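Local coordinates for protein extracellular PQQ-dependent sugar dehydrogenase (Coprinopsis cinerea, PDB 6JT6) that probably oxidises sugars with pyrroloquinoline quinone and passes the electrons through the heme of its cytochrome b domain, the part described here, at residues Ala40-Ile45 with Cys120-Arg125; Gly73-Ser78 with Ser107-Asn112; Trp143-Thr148 with His164-Gln169. All coordinates share one frame; numbering follows the deposited sequence.

In the fold
The cytochrome domain is built mainly of two beta sheets, and the three contacts sample both. Interactions 1 and 3 each zip neighbouring antiparallel strands, but in different sheets, whereas interaction 2 joins the sheets, strand 70-76 belonging to that of interaction 3 and strand 100-109 lying beside strand 113-121 of interaction 1. Interactions 1 and 2 lie on opposite sides of the chain's centre, their centres about 25 Å apart. All three are partly buried. Interaction 1 runs from a buried aromatic and disulfide to a glycosylated turn; interaction 2, the smallest, relies on methyl packing and a water near a surface turn; interaction 3 combines backbone pairing with iron ligation and heme packing.

Interaction 1 (Ala40-Ile45 with Cys120-Arg125); sequences APDEFI and CQNCTR. With NAG (2-acetamido-2-deoxy-beta-D-glucopyranose), chain B.
Phe-44 and Cys-120 form a hydrogen-bonded pair of an antiparallel ladder, where the start of strand 43-51 meets the end of strand 113-121. The Cys-120 amide reaches Phe-44 O at 2.9 Å, and the Phe-44 amide returns a bond to Cys-120 O. The tight side of the contact lies under this pair. Cys-120 CB stands over one face of the Phe-44 ring, 3.9 Å from its centroid and 19° off the normal, a CH-pi contact, while Cys-123 CB meets Phe-44 CE2 at 3.6 Å. The ring gets there because CG sits between the backbone N and the carbonyl carbon (chi1 62°). Phenylalanine suits a place where its partner is the apolar flank of the Cys-120–Cys-123 disulfide, with Phe-32 stacked on it and Leu-71 of strand 70-76 among its other neighbours.

The other side of the ladder is looser and wetter. Glu-43 and Gln-121 run side by side from a non-hydrogen-bonded pair, with a water bridging Glu-43 OE1 and Gln-121 NE2; the second carboxylate oxygen of Glu-43 is held by Arg-119 and Tyr-182. Past the ladder the chain turns through the glycosylation sequon Asn-Cys-Thr. Asp-42 clasps this turn twice: its carbonyl O takes the Asn-122 amide at 2.8 Å, and its OD1 receives the hydroxyl of Thr-124, OG1 lying 2.8 Å away and 44° out of the carboxylate plane. An aspartate suits this spot because its short arm can collect donors from a tight turn. A second water accepts the Arg-125 amide and lies close to Asp-42 OD1 and Asn-122 OD1. At the outer edge Asn-122 ND2, also bonded to Gly-98 O, carries the sugar through a 1.4 Å covalent bond to NAG C1.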
loop_
_atom_site.group_PDB
_atom_site.type_symbol
_atom_site.label_atom_id
_atom_site.label_comp_id
_atom_site.label_asym_id
_atom_site.label_seq_id
_atom_site.Cartn_x
_atom_site.Cartn_y
_atom_site.Cartn_z
ATOM N N ALA A 40 9.370 11.690 -14.318
ATOM C CA ALA A 40 10.021 10.547 -13.631
ATOM C C ALA A 40 9.031 9.720 -12.785
ATOM O O ALA A 40 8.564 10.182 -11.736
ATOM C CB ALA A 40 11.206 11.013 -12.787
ATOM N N PRO A 41 8.698 8.499 -13.248
ATOM C CA PRO A 41 7.656 7.797 -12.563
ATOM C C PRO A 41 8.206 6.613 -11.759
ATOM O O PRO A 41 7.715 5.496 -11.915
ATOM C CB PRO A 41 6.780 7.319 -13.737
ATOM C CG PRO A 41 7.753 7.129 -14.884
ATOM C CD PRO A 41 9.067 7.764 -14.476
ATOM N N ASP A 42 9.232 6.841 -10.938
ATOM C CA ASP A 42 9.781 5.753 -10.112
ATOM C C ASP A 42 9.205 5.786 -8.696
ATOM O O ASP A 42 9.927 5.615 -7.697
ATOM C CB ASP A 42 11.320 5.744 -10.123
ATOM C CG ASP A 42 11.917 4.467 -9.532
ATOM O OD1 ASP A 42 11.167 3.531 -9.176
ATOM O OD2 ASP A 42 13.158 4.400 -9.414
ATOM N N GLU A 43 7.893 6.012 -8.625
ATOM C CA GLU A 43 7.199 6.148 -7.350
ATOM C C GLU A 43 5.680 6.014 -7.519
ATOM O O GLU A 43 5.158 6.062 -8.639
ATOM C CB GLU A 43 7.562 7.475 -6.677
ATOM C CG GLU A 43 6.948 8.729 -7.288
ATOM C CD GLU A 43 7.175 9.925 -6.396
ATOM O OE1 GLU A 43 8.188 10.625 -6.578
ATOM O OE2 GLU A 43 6.384 10.142 -5.463
ATOM N N PHE A 44 4.978 5.825 -6.398
ATOM C CA PHE A 44 3.519 5.905 -6.383
ATOM C C PHE A 44 3.089 6.227 -4.966
ATOM O O PHE A 44 3.904 6.201 -4.060
ATOM C CB PHE A 44 2.855 4.609 -6.886
ATOM C CG PHE A 44 3.155 3.386 -6.040
ATOM C CD1 PHE A 44 2.294 3.010 -5.007
ATOM C CD2 PHE A 44 4.275 2.576 -6.326
ATOM C CE1 PHE A 44 2.561 1.901 -4.208
ATOM C CE2 PHE A 44 4.539 1.443 -5.547
ATOM C CZ PHE A 44 3.680 1.109 -4.490
ATOM N N ILE A 45 1.811 6.554 -4.814
ATOM C CA ILE A 45 1.197 6.739 -3.513
ATOM C C ILE A 45 0.312 5.529 -3.266
ATOM O O ILE A 45 -0.441 5.111 -4.174
ATOM C CB ILE A 45 0.336 8.017 -3.494
ATOM C CG1 ILE A 45 1.231 9.268 -3.651
ATOM C CG2 ILE A 45 -0.515 8.098 -2.222
ATOM C CD1 ILE A 45 0.426 10.516 -4.041
ATOM N N CYS A 120 5.872 5.644 -1.976
ATOM C CA CYS A 120 6.820 4.557 -2.203
ATOM C C CYS A 120 7.700 4.957 -3.355
ATOM O O CYS A 120 7.266 4.928 -4.518
ATOM C CB CYS A 120 6.090 3.263 -2.577
ATOM S SG CYS A 120 7.028 1.733 -2.280
ATOM N N GLN A 121 8.940 5.293 -3.054
ATOM C CA GLN A 121 9.864 5.678 -4.111
ATOM C C GLN A 121 10.856 4.581 -4.327
ATOM O O GLN A 121 11.232 3.887 -3.368
ATOM C CB GLN A 121 10.627 6.931 -3.718
ATOM C CG GLN A 121 9.789 8.173 -3.743
ATOM C CD GLN A 121 10.542 9.312 -3.110
ATOM O OE1 GLN A 121 10.564 9.443 -1.878
ATOM N NE2 GLN A 121 11.183 10.129 -3.940
ATOM N N ASN A 122 11.314 4.457 -5.571
ATOM C CA ASN A 122 12.160 3.334 -5.976
ATOM C C ASN A 122 11.409 2.005 -5.744
ATOM O O ASN A 122 11.913 1.064 -5.110
ATOM C CB ASN A 122 13.500 3.368 -5.216
ATOM C CG ASN A 122 14.514 2.392 -5.783
ATOM O OD1 ASN A 122 14.429 1.996 -6.967
ATOM N ND2 ASN A 122 15.479 1.989 -4.944
ATOM N N CYS A 123 10.172 1.963 -6.227
ATOM C CA CYS A 123 9.282 0.847 -5.997
ATOM C C CYS A 123 8.688 0.321 -7.287
ATOM O O CYS A 123 7.718 -0.416 -7.235
ATOM C CB CYS A 123 8.124 1.289 -5.087
ATOM S SG CYS A 123 8.649 1.838 -3.461
ATOM N N THR A 124 9.207 0.738 -8.446
ATOM C CA THR A 124 8.572 0.326 -9.702
ATOM C C THR A 124 9.484 -0.576 -10.552
ATOM O O THR A 124 9.049 -1.073 -11.571
ATOM C CB THR A 124 8.128 1.535 -10.530
ATOM O OG1 THR A 124 9.305 2.254 -10.905
ATOM C CG2 THR A 124 7.208 2.468 -9.720
ATOM N N ARG A 125 10.741 -0.751 -10.132
ATOM C CA ARG A 125 11.681 -1.694 -10.776
ATOM C C ARG A 125 12.349 -2.564 -9.731
ATOM O O ARG A 125 12.730 -2.073 -8.660
ATOM C CB ARG A 125 12.742 -0.951 -11.588
ATOM C CG ARG A 125 12.175 -0.186 -12.775
ATOM C CD ARG A 125 11.887 -1.086 -13.972
ATOM N NE ARG A 125 11.270 -0.328 -15.067
ATOM C CZ ARG A 125 9.983 -0.386 -15.409
ATOM N NH1 ARG A 125 9.543 0.361 -16.418
ATOM N NH2 ARG A 125 9.133 -1.181 -14.754
HETATM C C1 NAG B . 16.521 1.075 -5.361
HETATM C C2 NAG B . 17.872 1.359 -4.712
HETATM C C3 NAG B . 18.923 0.341 -5.173
HETATM C C4 NAG B . 18.445 -1.115 -5.067
HETATM C C5 NAG B . 17.077 -1.309 -5.746
HETATM C C6 NAG B . 16.491 -2.658 -5.346
HETATM C C7 NAG B . 18.264 3.787 -4.406
HETATM C C8 NAG B . 18.710 5.000 -5.181
HETATM N N2 NAG B . 18.266 2.677 -5.142
HETATM O O3 NAG B . 20.082 0.504 -4.362
HETATM O O4 NAG B . 19.440 -1.989 -5.648
HETATM O O5 NAG B . 16.130 -0.300 -5.351
HETATM O O6 NAG B . 15.341 -3.019 -6.135
HETATM O O7 NAG B . 17.943 3.830 -3.221
HETATM O O HOH W 1 12.446 1.146 -8.616
HETATM O O HOH W 2 10.748 9.915 -7.172
#

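Interaction 2 (Gly73-Ser78 with Ser107-Asn112); sequences GWVDGS and SGTNGN
Thr-109 OG1 is gripped twice, accepting the Gly-111 amide at 3.0 Å and donating to Ile-113 O, while the methyl of the same side chain faces segment 73-78. With OG1 turned anti to the backbone N (chi1 -174°), CG2 is left to lie 3.4 Å from Gly-77 O and 4.1 Å from Val-75 CG1. The other valine branch, CG2, rests on Gly-108 O at 3.5 Å. Valine thus uses both its methyls, threonine its one, to fill the approach. Gly-108 is glycine for good reason: a CB here would press on Ser-78 O and on the carbonyl of the residue before. A serine in place of Thr-109 would probably open a gap beside Val-75 CG1 and Gly-77 O, where the methyl now packs. One water links the backbones, accepting the Thr-109 amide and lying 3.0 Å from Ser-78 O. Beyond Thr-109, Asn-110 OD1 accepts the Asn-112 amide at 2.8 Å. An ST turn running into an Asx turn thus shapes the hairpin between strands 100-109 and 113-121, at an end of a beta sandwich where its two sheets meet.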
loop_
_atom_site.group_PDB
_atom_site.type_symbol
_atom_site.label_atom_id
_atom_site.label_comp_id
_atom_site.label_asym_id
_atom_site.label_seq_id
_atom_site.Cartn_x
_atom_site.Cartn_y
_atom_site.Cartn_z
ATOM N N GLY A 73 1.717 -2.510 6.218
ATOM C CA GLY A 73 1.384 -1.425 7.122
ATOM C C GLY A 73 0.527 -1.872 8.277
ATOM O O GLY A 73 -0.186 -2.889 8.199
ATOM N N TRP A 74 0.603 -1.114 9.373
ATOM C CA TRP A 74 -0.223 -1.330 10.531
ATOM C C TRP A 74 -0.264 -0.066 11.395
ATOM O O TRP A 74 0.447 0.926 11.109
ATOM C CB TRP A 74 0.224 -2.570 11.311
ATOM C CG TRP A 74 1.559 -2.432 11.998
ATOM C CD1 TRP A 74 1.790 -2.046 13.296
ATOM C CD2 TRP A 74 2.838 -2.728 11.426
ATOM N NE1 TRP A 74 3.152 -2.085 13.570
ATOM C CE2 TRP A 74 3.816 -2.512 12.442
ATOM C CE3 TRP A 74 3.246 -3.191 10.170
ATOM C CZ2 TRP A 74 5.192 -2.707 12.225
ATOM C CZ3 TRP A 74 4.627 -3.393 9.949
ATOM C CH2 TRP A 74 5.584 -3.137 10.981
ATOM N N VAL A 75 -1.114 -0.087 12.420
ATOM C CA VAL A 75 -1.156 1.018 13.387
ATOM C C VAL A 75 -0.823 0.460 14.776
ATOM O O VAL A 75 -1.492 -0.450 15.261
ATOM C CB VAL A 75 -2.501 1.795 13.374
ATOM C CG1 VAL A 75 -2.469 2.901 14.409
ATOM C CG2 VAL A 75 -2.716 2.457 12.019
ATOM N N ASP A 76 0.243 0.992 15.366
ATOM C CA ASP A 76 0.689 0.636 16.706
ATOM C C ASP A 76 0.080 1.652 17.682
ATOM O O ASP A 76 0.653 2.717 17.889
ATOM C CB ASP A 76 2.226 0.683 16.759
ATOM C CG ASP A 76 2.784 0.457 18.168
ATOM O OD1 ASP A 76 2.156 -0.291 18.951
ATOM O OD2 ASP A 76 3.859 1.026 18.469
ATOM N N GLY A 77 -1.103 1.339 18.225
ATOM C CA GLY A 77 -1.820 2.264 19.108
ATOM C C GLY A 77 -2.495 3.326 18.270
ATOM O O GLY A 77 -3.550 3.072 17.690
ATOM N N SER A 78 -1.891 4.510 18.199
ATOM C CA SER A 78 -2.311 5.497 17.206
ATOM C C SER A 78 -1.266 5.776 16.091
ATOM O O SER A 78 -1.504 6.611 15.223
ATOM C CB SER A 78 -2.737 6.800 17.907
ATOM O OG SER A 78 -1.598 7.430 18.471
ATOM N N SER A 107 -3.269 9.201 8.130
ATOM C CA SER A 107 -2.914 7.880 8.611
ATOM C C SER A 107 -3.180 7.767 10.120
ATOM O O SER A 107 -3.253 8.778 10.822
ATOM C CB SER A 107 -1.438 7.539 8.292
ATOM O OG SER A 107 -1.198 7.540 6.911
ATOM N N GLY A 108 -3.303 6.528 10.600
ATOM C CA GLY A 108 -3.518 6.236 12.028
ATOM C C GLY A 108 -4.861 5.559 12.202
ATOM O O GLY A 108 -5.286 4.800 11.323
ATOM N N THR A 109 -5.532 5.829 13.321
ATOM C CA THR A 109 -6.831 5.231 13.585
ATOM C C THR A 109 -7.830 6.218 14.157
ATOM O O THR A 109 -7.442 7.129 14.890
ATOM C CB THR A 109 -6.721 3.928 14.440
ATOM O OG1 THR A 109 -8.019 3.310 14.558
ATOM C CG2 THR A 109 -6.138 4.203 15.808
ATOM N N ASN A 110 -9.096 6.065 13.779
ATOM C CA ASN A 110 -10.184 6.843 14.399
ATOM C C ASN A 110 -10.999 5.946 15.342
ATOM O O ASN A 110 -12.054 6.349 15.847
ATOM C CB ASN A 110 -11.082 7.523 13.350
ATOM C CG ASN A 110 -11.758 6.536 12.396
ATOM O OD1 ASN A 110 -11.736 5.316 12.606
ATOM N ND2 ASN A 110 -12.330 7.071 11.302
ATOM N N GLY A 111 -10.490 4.733 15.566
ATOM C CA GLY A 111 -11.179 3.727 16.367
ATOM C C GLY A 111 -12.199 2.899 15.601
ATOM O O GLY A 111 -12.671 1.897 16.117
ATOM N N ASN A 112 -12.557 3.328 14.394
ATOM C CA ASN A 112 -13.436 2.580 13.505
ATOM C C ASN A 112 -12.612 1.960 12.356
ATOM O O ASN A 112 -12.761 0.785 12.050
ATOM C CB ASN A 112 -14.554 3.478 12.961
ATOM C CG ASN A 112 -15.560 3.904 14.048
ATOM O OD1 ASN A 112 -15.666 3.267 15.098
ATOM N ND2 ASN A 112 -16.301 4.988 13.791
HETATM O O HOH W 3 -4.134 7.915 14.916
#

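Interaction 3 (Trp143-Thr148 with His164-Gln169); sequences WAFHST and HSHAAQ. With HEM (protoporphyrin IX containing Fe), chain C.
His-164, whose CB rests 3.2 Å from Phe-145 O, binds the heme iron through NE2 at 1.9 Å; Met-65 SD is the other protein ligand. The same Phe-145 O accepts the His-166 amide at 3.1 Å and, more weakly, that of Ser-165, so two residues face one: a classic beta bulge just after the ligand. Ser-165 OG adds side-chain bonds at the bulge, accepting the Ser-147 amide and sharing a 2.7 Å hydrogen bond with His-166 ND1; a small hydroxyl residue can serve both at once. Regular antiparallel pairing then continues to Trp-143 and Ala-168, whose amides and carbonyls bond reciprocally.

Outward from this backbone, a first torsion of 57° swings the Trp-143 indole over strand 166-173. Ala-168 N lies over the centre of one face, 3.5 Å above the ring plane, and His-166 CB meets the ring edge. A water in the ring plane joins Trp-143 NE1 to Gln-169 O. On the opposite face of the sheet, Ala-144 CB lies 3.6 Å from HEM CHD and Ala-167 CB 3.7 Å from HEM C3D; the small size of alanine suits a place where the heme comes so near the strands. Histidine and methionine together fill both axial sites, which is consistent with a heme that carries electrons rather than one that binds small ligands.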
loop_
_atom_site.group_PDB
_atom_site.type_symbol
_atom_site.label_atom_id
_atom_site.label_comp_id
_atom_site.label_asym_id
_atom_site.label_seq_id
_atom_site.Cartn_x
_atom_site.Cartn_y
_atom_site.Cartn_z
ATOM N N TRP A 143 -2.700 -8.726 -2.528
ATOM C CA TRP A 143 -3.184 -8.090 -1.288
ATOM C C TRP A 143 -3.064 -9.136 -0.181
ATOM O O TRP A 143 -3.202 -10.338 -0.448
ATOM C CB TRP A 143 -4.644 -7.565 -1.441
ATOM C CG TRP A 143 -5.659 -8.574 -1.828
ATOM C CD1 TRP A 143 -6.064 -8.923 -3.117
ATOM C CD2 TRP A 143 -6.399 -9.418 -0.940
ATOM N NE1 TRP A 143 -7.022 -9.901 -3.058
ATOM C CE2 TRP A 143 -7.251 -10.234 -1.746
ATOM C CE3 TRP A 143 -6.459 -9.543 0.466
ATOM C CZ2 TRP A 143 -8.156 -11.169 -1.188
ATOM C CZ3 TRP A 143 -7.354 -10.491 1.023
ATOM C CH2 TRP A 143 -8.170 -11.308 0.180
ATOM N N ALA A 144 -2.810 -8.694 1.044
ATOM C CA ALA A 144 -2.679 -9.609 2.178
ATOM C C ALA A 144 -3.161 -8.901 3.440
ATOM O O ALA A 144 -3.035 -7.664 3.562
ATOM C CB ALA A 144 -1.228 -10.120 2.337
ATOM N N PHE A 145 -3.697 -9.675 4.384
ATOM C CA PHE A 145 -4.415 -9.085 5.486
ATOM C C PHE A 145 -4.379 -10.029 6.654
ATOM O O PHE A 145 -4.657 -11.222 6.489
ATOM C CB PHE A 145 -5.844 -8.846 5.000
ATOM C CG PHE A 145 -6.758 -8.176 5.985
ATOM C CD1 PHE A 145 -6.771 -6.790 6.136
ATOM C CD2 PHE A 145 -7.704 -8.946 6.696
ATOM C CE1 PHE A 145 -7.679 -6.177 7.022
ATOM C CE2 PHE A 145 -8.611 -8.335 7.560
ATOM C CZ PHE A 145 -8.590 -6.950 7.731
ATOM N N HIS A 146 -4.033 -9.506 7.834
ATOM C CA HIS A 146 -4.270 -10.257 9.069
ATOM C C HIS A 146 -5.428 -9.613 9.807
ATOM O O HIS A 146 -5.345 -8.455 10.244
ATOM C CB HIS A 146 -3.056 -10.267 9.963
ATOM C CG HIS A 146 -3.033 -11.436 10.879
ATOM N ND1 HIS A 146 -3.987 -11.636 11.853
ATOM C CD2 HIS A 146 -2.223 -12.517 10.915
ATOM C CE1 HIS A 146 -3.721 -12.763 12.492
ATOM N NE2 HIS A 146 -2.666 -13.324 11.930
ATOM N N SER A 147 -6.513 -10.354 9.940
ATOM C CA SER A 147 -7.763 -9.808 10.492
ATOM C C SER A 147 -7.726 -9.427 11.964
ATOM O O SER A 147 -8.622 -8.718 12.439
ATOM C CB SER A 147 -8.915 -10.806 10.228
ATOM O OG SER A 147 -8.766 -11.961 11.044
ATOM N N THR A 148 -6.739 -9.904 12.723
ATOM C CA THR A 148 -6.778 -9.690 14.202
ATOM C C THR A 148 -5.477 -9.266 14.850
ATOM O O THR A 148 -5.507 -8.532 15.821
ATOM C CB THR A 148 -7.253 -10.933 15.002
ATOM O OG1 THR A 148 -6.257 -11.983 14.890
ATOM C CG2 THR A 148 -8.662 -11.423 14.492
ATOM N N HIS A 164 -0.724 -13.869 7.085
ATOM C CA HIS A 164 -2.042 -13.292 6.784
ATOM C C HIS A 164 -3.152 -14.320 6.974
ATOM O O HIS A 164 -2.959 -15.501 6.716
ATOM C CB HIS A 164 -2.080 -12.794 5.332
ATOM C CG HIS A 164 -1.249 -13.615 4.393
ATOM N ND1 HIS A 164 -1.692 -14.809 3.872
ATOM C CD2 HIS A 164 -0.005 -13.422 3.888
ATOM C CE1 HIS A 164 -0.754 -15.324 3.092
ATOM N NE2 HIS A 164 0.286 -14.499 3.067
ATOM N N SER A 165 -4.304 -13.874 7.436
ATOM C CA SER A 165 -5.482 -14.706 7.428
ATOM C C SER A 165 -6.080 -14.783 6.016
ATOM O O SER A 165 -6.766 -15.764 5.679
ATOM C CB SER A 165 -6.509 -14.153 8.421
ATOM O OG SER A 165 -6.796 -12.799 8.128
ATOM N N HIS A 166 -5.825 -13.755 5.200
ATOM C CA HIS A 166 -6.421 -13.643 3.865
ATOM C C HIS A 166 -5.379 -13.101 2.928
ATOM O O HIS A 166 -4.656 -12.154 3.280
ATOM C CB HIS A 166 -7.612 -12.662 3.840
ATOM C CG HIS A 166 -8.714 -12.980 4.811
ATOM N ND1 HIS A 166 -8.627 -12.685 6.152
ATOM C CD2 HIS A 166 -9.941 -13.532 4.624
ATOM C CE1 HIS A 166 -9.740 -13.067 6.762
ATOM N NE2 HIS A 166 -10.560 -13.569 5.851
ATOM N N ALA A 167 -5.319 -13.662 1.723
ATOM C CA ALA A 167 -4.465 -13.092 0.665
ATOM C C ALA A 167 -4.913 -13.596 -0.710
ATOM O O ALA A 167 -5.355 -14.736 -0.833
ATOM C CB ALA A 167 -2.982 -13.429 0.908
ATOM N N ALA A 168 -4.813 -12.744 -1.728
ATOM C CA ALA A 168 -4.996 -13.159 -3.119
ATOM C C ALA A 168 -4.398 -12.096 -4.043
ATOM O O ALA A 168 -3.489 -11.382 -3.634
ATOM C CB ALA A 168 -6.462 -13.496 -3.416
ATOM N N GLN A 169 -4.851 -12.038 -5.295
ATOM C CA GLN A 169 -4.228 -11.195 -6.330
ATOM C C GLN A 169 -5.326 -10.670 -7.195
ATOM O O GLN A 169 -6.397 -11.285 -7.289
ATOM C CB GLN A 169 -3.313 -11.999 -7.280
ATOM C CG GLN A 169 -2.384 -13.003 -6.642
ATOM C CD GLN A 169 -1.420 -13.627 -7.636
ATOM O OE1 GLN A 169 -0.702 -12.926 -8.371
ATOM N NE2 GLN A 169 -1.360 -14.956 -7.633
HETATM C CHA HEM C . 0.094 -16.130 -0.386
HETATM C CHB HEM C . 2.699 -17.728 3.403
HETATM C CHC HEM C . 3.454 -13.169 4.850
HETATM C CHD HEM C . 1.594 -11.609 0.580
HETATM C C1A HEM C . 0.692 -16.956 0.548
HETATM C C2A HEM C . 0.551 -18.367 0.580
HETATM C C3A HEM C . 1.280 -18.805 1.661
HETATM C C4A HEM C . 1.874 -17.677 2.292
HETATM C CMA HEM C . 1.442 -20.245 2.121
HETATM C CAA HEM C . -0.245 -19.228 -0.390
HETATM C CBA HEM C . -1.763 -18.982 -0.332
HETATM C CGA HEM C . -2.371 -19.074 1.043
HETATM O O1A HEM C . -2.843 -18.064 1.629
HETATM O O2A HEM C . -2.414 -20.184 1.617
HETATM C C1B HEM C . 3.116 -16.626 4.144
HETATM C C2B HEM C . 3.807 -16.740 5.398
HETATM C C3B HEM C . 3.987 -15.444 5.839
HETATM C C4B HEM C . 3.400 -14.561 4.804
HETATM C CMB HEM C . 4.209 -18.056 6.095
HETATM C CAB HEM C . 4.648 -14.913 7.064
HETATM C CBB HEM C . 4.596 -15.510 8.249
HETATM C C1C HEM C . 3.089 -12.326 3.763
HETATM C C2C HEM C . 3.230 -10.920 3.746
HETATM C C3C HEM C . 2.708 -10.459 2.530
HETATM C C4C HEM C . 2.213 -11.609 1.809
HETATM C CMC HEM C . 3.889 -10.126 4.860
HETATM C CAC HEM C . 2.690 -9.045 2.059
HETATM C CBC HEM C . 2.496 -8.016 2.912
HETATM C C1D HEM C . 0.972 -12.744 0.039
HETATM C C2D HEM C . 0.197 -12.687 -1.219
HETATM C C3D HEM C . -0.201 -13.933 -1.504
HETATM C C4D HEM C . 0.346 -14.760 -0.407
HETATM C CMD HEM C . -0.121 -11.479 -2.061
HETATM C CAD HEM C . -1.082 -14.373 -2.671
HETATM C CBD HEM C . -0.354 -14.576 -3.987
HETATM C CGD HEM C . 0.453 -15.842 -3.902
HETATM O O1D HEM C . 1.711 -15.853 -4.005
HETATM O O2D HEM C . -0.152 -16.901 -3.687
HETATM N NA HEM C . 1.484 -16.546 1.625
HETATM N NB HEM C . 2.900 -15.340 3.838
HETATM N NC HEM C . 2.439 -12.710 2.613
HETATM N ND HEM C . 1.068 -14.028 0.481
HETATM FE FE HEM C . 1.956 -14.666 2.082
HETATM O O HOH W 4 -8.458 -11.052 -5.328
#